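Long-range contacts in FAD-binding oxidoreductase (Gulosibacter chungangensis, PDB 7PBI), which carries a covalently attached FAD, holds isoeugenol beside the flavin and is probably an oxidoreductase of the PCMH-type FAD-linked oxidase family: residues 36-41 against 56-61; 152-157 against 379-384; 399-404 against 437-442. All coordinates share one frame; numbering follows the deposited sequence.

Contact 1 (36-41 against 56-61); sequences ATVSEY and SAVIWP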
# COMPACT_ATOMS: atom_id res chain seq x y z
N ALA B 36 -2.95 -4.54 -41.60
CA ALA B 36 -2.33 -5.83 -41.20
C ALA B 36 -1.70 -5.70 -39.81
O ALA B 36 -1.89 -6.62 -39.00
CB ALA B 36 -1.31 -6.27 -42.20
N THR B 37 -0.96 -4.61 -39.53
CA THR B 37 -0.25 -4.45 -38.23
C THR B 37 -1.21 -3.98 -37.14
O THR B 37 -1.14 -4.54 -36.03
CB THR B 37 0.94 -3.49 -38.28
OG1 THR B 37 1.69 -3.70 -39.48
CG2 THR B 37 1.84 -3.70 -37.08
N VAL B 38 -2.02 -2.96 -37.37
CA VAL B 38 -2.78 -2.36 -36.24
C VAL B 38 -3.87 -3.35 -35.82
O VAL B 38 -4.06 -3.51 -34.61
CB VAL B 38 -3.31 -0.95 -36.55
CG1 VAL B 38 -4.00 -0.30 -35.36
CG2 VAL B 38 -2.17 -0.06 -37.02
N SER B 39 -4.53 -4.01 -36.78
CA SER B 39 -5.62 -4.99 -36.52
C SER B 39 -5.16 -6.02 -35.49
O SER B 39 -5.97 -6.40 -34.63
CB SER B 39 -6.04 -5.67 -37.78
OG SER B 39 -4.93 -6.38 -38.31
N GLU B 40 -3.88 -6.41 -35.57
CA GLU B 40 -3.13 -7.22 -34.57
C GLU B 40 -3.45 -6.75 -33.14
O GLU B 40 -3.46 -7.60 -32.25
CB GLU B 40 -1.63 -7.13 -34.84
CG GLU B 40 -1.16 -7.85 -36.11
CD GLU B 40 -0.71 -9.27 -35.87
OE1 GLU B 40 0.35 -9.44 -35.25
OE2 GLU B 40 -1.43 -10.21 -36.29
N TYR B 41 -3.71 -5.46 -32.92
CA TYR B 41 -3.87 -4.81 -31.59
C TYR B 41 -5.34 -4.53 -31.23
O TYR B 41 -5.58 -3.92 -30.16
CB TYR B 41 -3.07 -3.50 -31.55
CG TYR B 41 -1.59 -3.72 -31.43
CD1 TYR B 41 -0.80 -3.88 -32.56
CD2 TYR B 41 -0.97 -3.80 -30.19
CE1 TYR B 41 0.56 -4.10 -32.47
CE2 TYR B 41 0.39 -4.01 -30.08
CZ TYR B 41 1.16 -4.16 -31.23
OH TYR B 41 2.51 -4.37 -31.17
N SER B 56 -6.03 3.61 -34.23
CA SER B 56 -5.74 4.13 -35.60
C SER B 56 -4.33 3.73 -36.02
O SER B 56 -4.07 3.56 -37.21
CB SER B 56 -5.91 5.62 -35.61
OG SER B 56 -5.31 6.19 -34.44
N ALA B 57 -3.44 3.59 -35.06
CA ALA B 57 -2.02 3.32 -35.34
C ALA B 57 -1.37 2.75 -34.10
O ALA B 57 -1.95 2.89 -33.00
CB ALA B 57 -1.34 4.59 -35.78
N VAL B 58 -0.22 2.11 -34.29
CA VAL B 58 0.60 1.55 -33.18
C VAL B 58 2.00 2.10 -33.38
O VAL B 58 2.45 2.18 -34.54
CB VAL B 58 0.55 0.01 -33.13
CG1 VAL B 58 1.04 -0.64 -34.41
CG2 VAL B 58 1.33 -0.54 -31.94
N ILE B 59 2.63 2.51 -32.27
CA ILE B 59 4.01 3.07 -32.23
C ILE B 59 4.82 2.20 -31.28
O ILE B 59 4.26 1.77 -30.26
CB ILE B 59 4.00 4.56 -31.81
CG1 ILE B 59 3.18 5.41 -32.77
CG2 ILE B 59 5.42 5.10 -31.68
CD1 ILE B 59 3.05 6.84 -32.35
N TRP B 60 6.07 1.93 -31.63
CA TRP B 60 7.00 1.11 -30.82
C TRP B 60 8.15 2.01 -30.38
O TRP B 60 9.19 2.08 -31.02
CB TRP B 60 7.48 -0.12 -31.58
CG TRP B 60 6.32 -0.95 -32.05
CD1 TRP B 60 5.17 -1.19 -31.36
CD2 TRP B 60 6.19 -1.60 -33.32
NE1 TRP B 60 4.33 -1.97 -32.11
CE2 TRP B 60 4.93 -2.25 -33.31
CE3 TRP B 60 7.00 -1.72 -34.45
CZ2 TRP B 60 4.46 -2.98 -34.40
CZ3 TRP B 60 6.54 -2.46 -35.52
CH2 TRP B 60 5.29 -3.08 -35.49
N PRO B 61 7.96 2.75 -29.27
CA PRO B 61 9.07 3.47 -28.66
C PRO B 61 10.17 2.49 -28.27
O PRO B 61 9.84 1.33 -28.03
CB PRO B 61 8.45 4.12 -27.43
CG PRO B 61 7.18 3.34 -27.17
CD PRO B 61 6.69 2.92 -28.54

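Contact 2 (152-157 against 379-384); sequences ELDWGS and PNRHSA. With FAD (flavin-adenine dinucleotide), chain K; H7Y (isoeugenol), chain L.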
# COMPACT_ATOMS: atom_id res chain seq x y z
N GLU B 152 -1.80 -16.26 -14.09
CA GLU B 152 -2.06 -17.59 -14.70
C GLU B 152 -1.17 -17.74 -15.94
O GLU B 152 -0.54 -18.80 -16.07
CB GLU B 152 -3.54 -17.72 -15.07
CG GLU B 152 -4.48 -17.54 -13.87
CD GLU B 152 -5.21 -18.77 -13.37
OE1 GLU B 152 -5.03 -19.84 -13.98
OE2 GLU B 152 -5.96 -18.66 -12.37
N LEU B 153 -1.08 -16.71 -16.77
CA LEU B 153 -0.48 -16.83 -18.13
C LEU B 153 0.86 -16.11 -18.16
O LEU B 153 0.90 -14.90 -17.91
CB LEU B 153 -1.47 -16.23 -19.13
CG LEU B 153 -2.87 -16.79 -18.98
CD1 LEU B 153 -3.88 -16.01 -19.80
CD2 LEU B 153 -2.87 -18.25 -19.37
N ASP B 154 1.92 -16.85 -18.52
CA ASP B 154 3.32 -16.38 -18.39
C ASP B 154 3.63 -15.26 -19.39
O ASP B 154 4.65 -14.60 -19.19
CB ASP B 154 4.32 -17.53 -18.50
CG ASP B 154 4.15 -18.48 -19.67
OD1 ASP B 154 3.54 -18.08 -20.69
OD2 ASP B 154 4.62 -19.63 -19.54
N TRP B 155 2.80 -15.05 -20.42
CA TRP B 155 3.01 -13.95 -21.40
C TRP B 155 2.57 -12.60 -20.83
O TRP B 155 2.86 -11.58 -21.49
CB TRP B 155 2.30 -14.21 -22.73
CG TRP B 155 0.81 -14.34 -22.62
CD1 TRP B 155 -0.09 -13.46 -22.09
CD2 TRP B 155 0.05 -15.44 -23.11
NE1 TRP B 155 -1.36 -13.95 -22.21
CE2 TRP B 155 -1.31 -15.16 -22.84
CE3 TRP B 155 0.40 -16.63 -23.76
CZ2 TRP B 155 -2.33 -16.03 -23.21
CZ3 TRP B 155 -0.61 -17.50 -24.11
CH2 TRP B 155 -1.95 -17.20 -23.84
N GLY B 156 1.85 -12.60 -19.70
CA GLY B 156 1.49 -11.38 -18.94
C GLY B 156 2.72 -10.56 -18.58
O GLY B 156 3.75 -11.15 -18.23
N SER B 157 2.63 -9.23 -18.65
CA SER B 157 3.72 -8.31 -18.29
C SER B 157 3.77 -8.14 -16.77
O SER B 157 2.72 -7.82 -16.18
CB SER B 157 3.56 -6.97 -18.96
OG SER B 157 4.49 -6.04 -18.42
N PRO B 379 6.09 -19.83 -13.66
CA PRO B 379 5.06 -19.44 -14.62
C PRO B 379 4.79 -20.52 -15.67
O PRO B 379 5.72 -21.15 -16.09
CB PRO B 379 5.63 -18.18 -15.27
CG PRO B 379 7.11 -18.33 -15.12
CD PRO B 379 7.31 -19.03 -13.79
N ASN B 380 3.53 -20.69 -16.08
CA ASN B 380 3.15 -21.62 -17.17
C ASN B 380 1.99 -21.03 -17.96
O ASN B 380 1.57 -19.90 -17.62
CB ASN B 380 2.81 -23.00 -16.60
CG ASN B 380 1.65 -22.97 -15.64
OD1 ASN B 380 0.51 -22.75 -16.03
ND2 ASN B 380 1.93 -23.21 -14.37
N ARG B 381 1.50 -21.76 -18.97
CA ARG B 381 0.31 -21.41 -19.78
C ARG B 381 -0.82 -22.42 -19.56
O ARG B 381 -1.78 -22.38 -20.33
CB ARG B 381 0.61 -21.44 -21.28
CG ARG B 381 1.79 -20.57 -21.68
CD ARG B 381 1.96 -20.55 -23.18
NE ARG B 381 2.95 -19.54 -23.53
CZ ARG B 381 3.08 -19.03 -24.74
NH1 ARG B 381 2.27 -19.43 -25.71
NH2 ARG B 381 4.01 -18.12 -24.98
N HIS B 382 -0.73 -23.29 -18.55
CA HIS B 382 -1.71 -24.39 -18.37
C HIS B 382 -3.13 -23.84 -18.49
O HIS B 382 -3.90 -24.41 -19.27
CB HIS B 382 -1.44 -25.18 -17.09
CG HIS B 382 -0.19 -25.99 -17.18
ND1 HIS B 382 0.09 -26.84 -18.24
CD2 HIS B 382 0.88 -26.08 -16.35
CE1 HIS B 382 1.26 -27.41 -18.06
NE2 HIS B 382 1.77 -26.97 -16.91
N SER B 383 -3.43 -22.71 -17.84
CA SER B 383 -4.79 -22.09 -17.87
C SER B 383 -5.18 -21.60 -19.27
O SER B 383 -6.38 -21.35 -19.48
CB SER B 383 -4.93 -20.98 -16.86
OG SER B 383 -5.41 -21.50 -15.62
N ALA B 384 -4.23 -21.47 -20.21
CA ALA B 384 -4.54 -21.04 -21.60
C ALA B 384 -5.43 -22.06 -22.32
O ALA B 384 -6.04 -21.70 -23.34
CB ALA B 384 -3.27 -20.80 -22.39
PA FAD K . -1.00 -4.73 -20.31
O1A FAD K . -2.01 -4.99 -21.38
O2A FAD K . 0.37 -4.38 -20.79
O5B FAD K . -1.52 -3.59 -19.32
C5B FAD K . -2.89 -3.53 -18.91
C4B FAD K . -3.28 -2.08 -18.74
O4B FAD K . -2.44 -1.47 -17.72
C3B FAD K . -3.11 -1.18 -19.96
O3B FAD K . -4.25 -1.21 -20.81
C2B FAD K . -2.95 0.19 -19.31
O2B FAD K . -4.18 0.72 -18.89
C1B FAD K . -2.08 -0.16 -18.10
N9A FAD K . -0.65 -0.15 -18.37
C8A FAD K . 0.12 -1.23 -18.68
N7A FAD K . 1.38 -0.93 -18.89
C5A FAD K . 1.43 0.44 -18.71
C6A FAD K . 2.50 1.35 -18.79
N6A FAD K . 3.75 0.99 -19.08
N1A FAD K . 2.21 2.65 -18.56
C2A FAD K . 0.94 2.99 -18.28
N3A FAD K . -0.13 2.21 -18.16
C4A FAD K . 0.19 0.93 -18.39
N1 FAD K . -5.03 -11.34 -14.43
C2 FAD K . -4.52 -11.39 -13.19
O2 FAD K . -4.10 -10.37 -12.64
N3 FAD K . -4.42 -12.55 -12.50
C4 FAD K . -4.86 -13.74 -12.99
O4 FAD K . -4.73 -14.75 -12.32
C4X FAD K . -5.42 -13.73 -14.30
N5 FAD K . -5.86 -14.86 -14.80
C5X FAD K . -6.40 -14.82 -16.06
C6 FAD K . -6.86 -16.03 -16.61
C7 FAD K . -7.39 -16.08 -17.87
C7M FAD K . -7.87 -17.40 -18.41
C8 FAD K . -7.50 -14.89 -18.63
C8M FAD K . -8.10 -14.92 -20.00
C9 FAD K . -7.05 -13.70 -18.11
C9A FAD K . -6.49 -13.63 -16.82
N10 FAD K . -6.02 -12.45 -16.25
C10 FAD K . -5.47 -12.46 -14.97
C1' FAD K . -6.06 -11.18 -17.02
C2' FAD K . -4.77 -10.96 -17.85
O2' FAD K . -4.38 -12.18 -18.51
C3' FAD K . -3.56 -10.48 -17.04
O3' FAD K . -3.95 -9.58 -16.01
C4' FAD K . -2.45 -9.83 -17.87
O4' FAD K . -1.23 -9.84 -17.12
C5' FAD K . -2.72 -8.40 -18.25
O5' FAD K . -2.07 -8.12 -19.52
P FAD K . -0.59 -7.51 -19.55
O1P FAD K . -0.08 -7.71 -20.94
O2P FAD K . 0.21 -8.04 -18.41
O3P FAD K . -0.92 -5.96 -19.29
CAA H7Y L . -8.63 -17.63 -13.19
CAD H7Y L . -8.32 -16.25 -12.65
CAE H7Y L . -8.85 -15.02 -13.41
CAJ H7Y L . -8.57 -13.76 -12.93
CAH H7Y L . -8.01 -13.71 -11.68
CAF H7Y L . -8.81 -12.57 -13.64
CAG H7Y L . -8.47 -11.34 -13.08
CAK H7Y L . -7.90 -11.31 -11.82
OAC H7Y L . -7.54 -10.14 -11.23
CAL H7Y L . -7.67 -12.50 -11.11
OAI H7Y L . -7.10 -12.46 -9.86
CAB H7Y L . -6.73 -13.73 -9.21

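Contact 3 (399-404 against 437-442); sequences APVSAP and EMHHIC. With H7Y (isoeugenol), chain L.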
# COMPACT_ATOMS: atom_id res chain seq x y z
N ALA B 399 -15.87 -9.38 -11.80
CA ALA B 399 -15.01 -9.67 -10.62
C ALA B 399 -15.38 -8.78 -9.43
O ALA B 399 -14.61 -7.90 -9.08
CB ALA B 399 -13.57 -9.49 -11.02
N PRO B 400 -16.53 -9.01 -8.76
CA PRO B 400 -16.88 -8.23 -7.58
C PRO B 400 -16.05 -8.62 -6.35
O PRO B 400 -15.54 -9.71 -6.30
CB PRO B 400 -18.36 -8.53 -7.36
CG PRO B 400 -18.53 -9.92 -7.93
CD PRO B 400 -17.56 -10.01 -9.08
N VAL B 401 -15.94 -7.69 -5.41
CA VAL B 401 -15.29 -7.88 -4.09
C VAL B 401 -16.35 -7.75 -2.99
O VAL B 401 -17.22 -6.85 -3.10
CB VAL B 401 -14.15 -6.88 -3.90
CG1 VAL B 401 -13.72 -6.74 -2.45
CG2 VAL B 401 -12.97 -7.29 -4.78
N SER B 402 -16.29 -8.62 -1.99
CA SER B 402 -17.31 -8.69 -0.92
C SER B 402 -16.66 -9.13 0.40
O SER B 402 -15.50 -9.57 0.38
CB SER B 402 -18.44 -9.61 -1.30
OG SER B 402 -18.01 -10.96 -1.39
N ALA B 403 -17.41 -8.98 1.48
CA ALA B 403 -17.05 -9.46 2.83
C ALA B 403 -16.98 -10.98 2.77
O ALA B 403 -17.91 -11.60 2.27
CB ALA B 403 -18.06 -8.99 3.84
N PRO B 404 -15.87 -11.61 3.24
CA PRO B 404 -15.67 -13.05 3.08
C PRO B 404 -16.66 -13.74 4.02
O PRO B 404 -16.51 -13.70 5.21
CB PRO B 404 -14.21 -13.29 3.49
CG PRO B 404 -13.94 -12.17 4.47
CD PRO B 404 -14.79 -11.00 4.02
N GLU B 437 -11.00 -10.07 2.83
CA GLU B 437 -11.85 -9.77 1.65
C GLU B 437 -11.87 -10.98 0.72
O GLU B 437 -10.88 -11.74 0.68
CB GLU B 437 -11.39 -8.54 0.87
CG GLU B 437 -9.90 -8.48 0.59
CD GLU B 437 -9.40 -9.30 -0.59
OE1 GLU B 437 -10.24 -9.72 -1.41
OE2 GLU B 437 -8.17 -9.51 -0.69
N MET B 438 -12.97 -11.10 -0.01
CA MET B 438 -13.20 -12.19 -0.99
C MET B 438 -13.45 -11.57 -2.36
O MET B 438 -14.43 -10.80 -2.51
CB MET B 438 -14.42 -13.01 -0.56
CG MET B 438 -14.62 -14.26 -1.37
SD MET B 438 -15.85 -15.29 -0.57
CE MET B 438 -17.34 -14.32 -0.81
N HIS B 439 -12.58 -11.90 -3.32
CA HIS B 439 -12.82 -11.73 -4.77
C HIS B 439 -13.68 -12.88 -5.28
O HIS B 439 -13.35 -14.03 -5.00
CB HIS B 439 -11.51 -11.71 -5.57
CG HIS B 439 -10.65 -10.53 -5.27
ND1 HIS B 439 -9.91 -10.43 -4.12
CD2 HIS B 439 -10.40 -9.42 -6.00
CE1 HIS B 439 -9.24 -9.31 -4.13
NE2 HIS B 439 -9.52 -8.67 -5.28
N HIS B 440 -14.74 -12.56 -6.01
CA HIS B 440 -15.45 -13.52 -6.88
C HIS B 440 -15.01 -13.26 -8.32
O HIS B 440 -15.30 -12.18 -8.83
CB HIS B 440 -16.96 -13.39 -6.70
CG HIS B 440 -17.72 -14.23 -7.64
ND1 HIS B 440 -18.98 -13.89 -8.09
CD2 HIS B 440 -17.40 -15.39 -8.26
CE1 HIS B 440 -19.41 -14.81 -8.93
NE2 HIS B 440 -18.46 -15.73 -9.06
N ILE B 441 -14.30 -14.21 -8.92
CA ILE B 441 -13.99 -14.19 -10.38
C ILE B 441 -15.06 -14.96 -11.15
O ILE B 441 -15.06 -16.20 -11.09
CB ILE B 441 -12.59 -14.78 -10.63
CG1 ILE B 441 -11.53 -13.98 -9.88
CG2 ILE B 441 -12.31 -14.88 -12.12
CD1 ILE B 441 -11.34 -12.57 -10.39
N CYS B 442 -15.94 -14.26 -11.86
CA CYS B 442 -16.85 -14.88 -12.87
C CYS B 442 -16.17 -14.83 -14.24
O CYS B 442 -16.08 -13.72 -14.80
CB CYS B 442 -18.19 -14.18 -12.96
SG CYS B 442 -19.07 -14.69 -14.45
CAA H7Y L . -8.63 -17.63 -13.19
CAD H7Y L . -8.32 -16.25 -12.65
CAE H7Y L . -8.85 -15.02 -13.41
CAJ H7Y L . -8.57 -13.76 -12.93
CAH H7Y L . -8.01 -13.71 -11.68
CAF H7Y L . -8.81 -12.57 -13.64
CAG H7Y L . -8.47 -11.34 -13.08
CAK H7Y L . -7.90 -11.31 -11.82
OAC H7Y L . -7.54 -10.14 -11.23
CAL H7Y L . -7.67 -12.50 -11.11
OAI H7Y L . -7.10 -12.46 -9.86
CAB H7Y L . -6.73 -13.73 -9.21

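Contact 1 (36-41 against 56-61)
V58 and Y41 lie at the heart of a helix-on-strand packing in the FAD-binding domain of PCMH type, where helix 35-39 and the turn after it cover strand 57-59 of a mixed sheet. The side chain of V58 shows how the fit is made. Its CB stands off the near rim of the Y41 ring. From there CG1 touches both Y41 CE1 and T37 CG2, the latter at 4.1 Å. The other branch, CG2, is anti to the backbone N and is thereby carried over the Y41 ring in a CH-pi contact, 3.8 Å from the centroid. A beta-branched valine suits this place because its two methyls serve two partners at once. One helical turn before Y41, V38 turns CG2 onto the backbone of A57 at CA, 3.8 Å away, and T37 sets its CG2 against CZ2 of W60. Tyrosine is apt at 41 because its side chain is part apolar, part polar: the ring offers V58 a face, while its OH bonds H106 ND1 from strand 103-106. The same Y41 OH accepts a bent hydrogen bond from W60 NE1, 3.2 Å long with 135° at the hydrogen and tilted 30° out of the indole plane.

Contact 2 (152-157 against 379-384)
E152, L153, D154 and W155 meet P379, N380, R381, S383 and A384 in a loop-to-loop contact that joins the FAD-binding domain to the C-terminal FAD-linked oxidase domain beside the flavin. D154 and R381 form its salt bridge. D154 CG sits between its backbone N and carbonyl carbon (chi1 49°), which turns the carboxylate to R381; OD1 takes the N-H of R381 NE at 3.2 Å with its syn lone pair, the two charged planes being 65° apart. Nearer the backbone, D154 CB packs on P379 CB at 3.5 Å. The R381 chain, extended from CG to NE, also lays one guanidinium face over the rim of W155, with W155 CE3 3.7 Å from R381 CZ. The planes are 80° apart, so the indole presents its edge. An asparagine in place of D154 would probably leave the R381 guanidinium without its charged mate and freer to turn away from W155. Small A384 leaves room for two neighbours, its CB lying 4.0 Å from L153 CD2 and 4.1 Å from W155 CH2. The other branch of L153, CD1, packs on the flavin at C8, on the face opposite isoeugenol. E152 lies against flavin N5 with its CG and turns OE2 to the propenyl tail of isoeugenol; OE1 pairs with R371 and accepts from S383 OG, at a modelled length too short to trust. A type I turn from L153 to G156 brings the chain to the cofactor, where G156, having no side chain, lies close against the ribityl part of FAD. S157 N then donates to FAD O2P at 2.7 Å, while its OG caps helix 158-162. Around 379-384, P379 packs on helix 132-142, and N380 and H382 lie against helix 363-375.

Contact 3 (399-404 against 437-442)
Three backbone hydrogen bonds tie S402 and P400 to M438 and H440, pairing antiparallel strands 393-402 and 438-447 in the large sheet of the C-terminal FAD-linked oxidase domain. S402 and M438 form a hydrogen-bonded pair: S402 N gives to M438 O at 2.9 Å, and M438 N returns the bond to S402 O at 3.0 Å. Farther along, H440 N reaches P400 O at 3.0 Å, nearly straight at 167°. P400 fits here because the ladder uses its carbonyl and asks no N-H of it. The short strand axes diverge from antiparallel, at 151°.

V401 and H439, a non-hydrogen-bonded pair, point to one face of the sheet, where they lie side by side. V401 CG2 sits over one face of the imidazole, 3.9 Å from its centroid, in a CH-pi contact. Beyond them Y208 of the second subunit packs on both, so this face also belongs to the dimer interface. On the other face, M438 runs extended through chi2 and bends at chi3 (69°), which brings its CE to S402 OG at 3.5 Å. Methionine suits the slot because its long, flexible chain can bend to reach S402 while its CB packs on P404 CB. H440 lies alongside the P400 ring, and its NE2 is held by Y427 OH.

Toward bound isoeugenol, I441 CD1 touches both A399 CB, at 3.9 Å, and the ligand ring, and I441 CG2 meets isoeugenol CAE at 3.7 Å.

Contacts 2 and 3 share a ligand: both touch isoeugenol, one from the junction of the two domains, the other from the sheet of the C-terminal domain. Their centres are 22 Å apart and their nearest atoms about 7 Å; the contacts do not touch each other, and isoeugenol bridges them. Contact 1 is more remote, with its centre 23 Å from that of contact 2 and 35 Å from that of contact 3, which is on the opposite side of the chain's centre. Even so, the side chain of Y41 comes within about 9 Å of FAD and about 6 Å of G87, an FAD-binding residue. In sequence the three contacts follow one another in series.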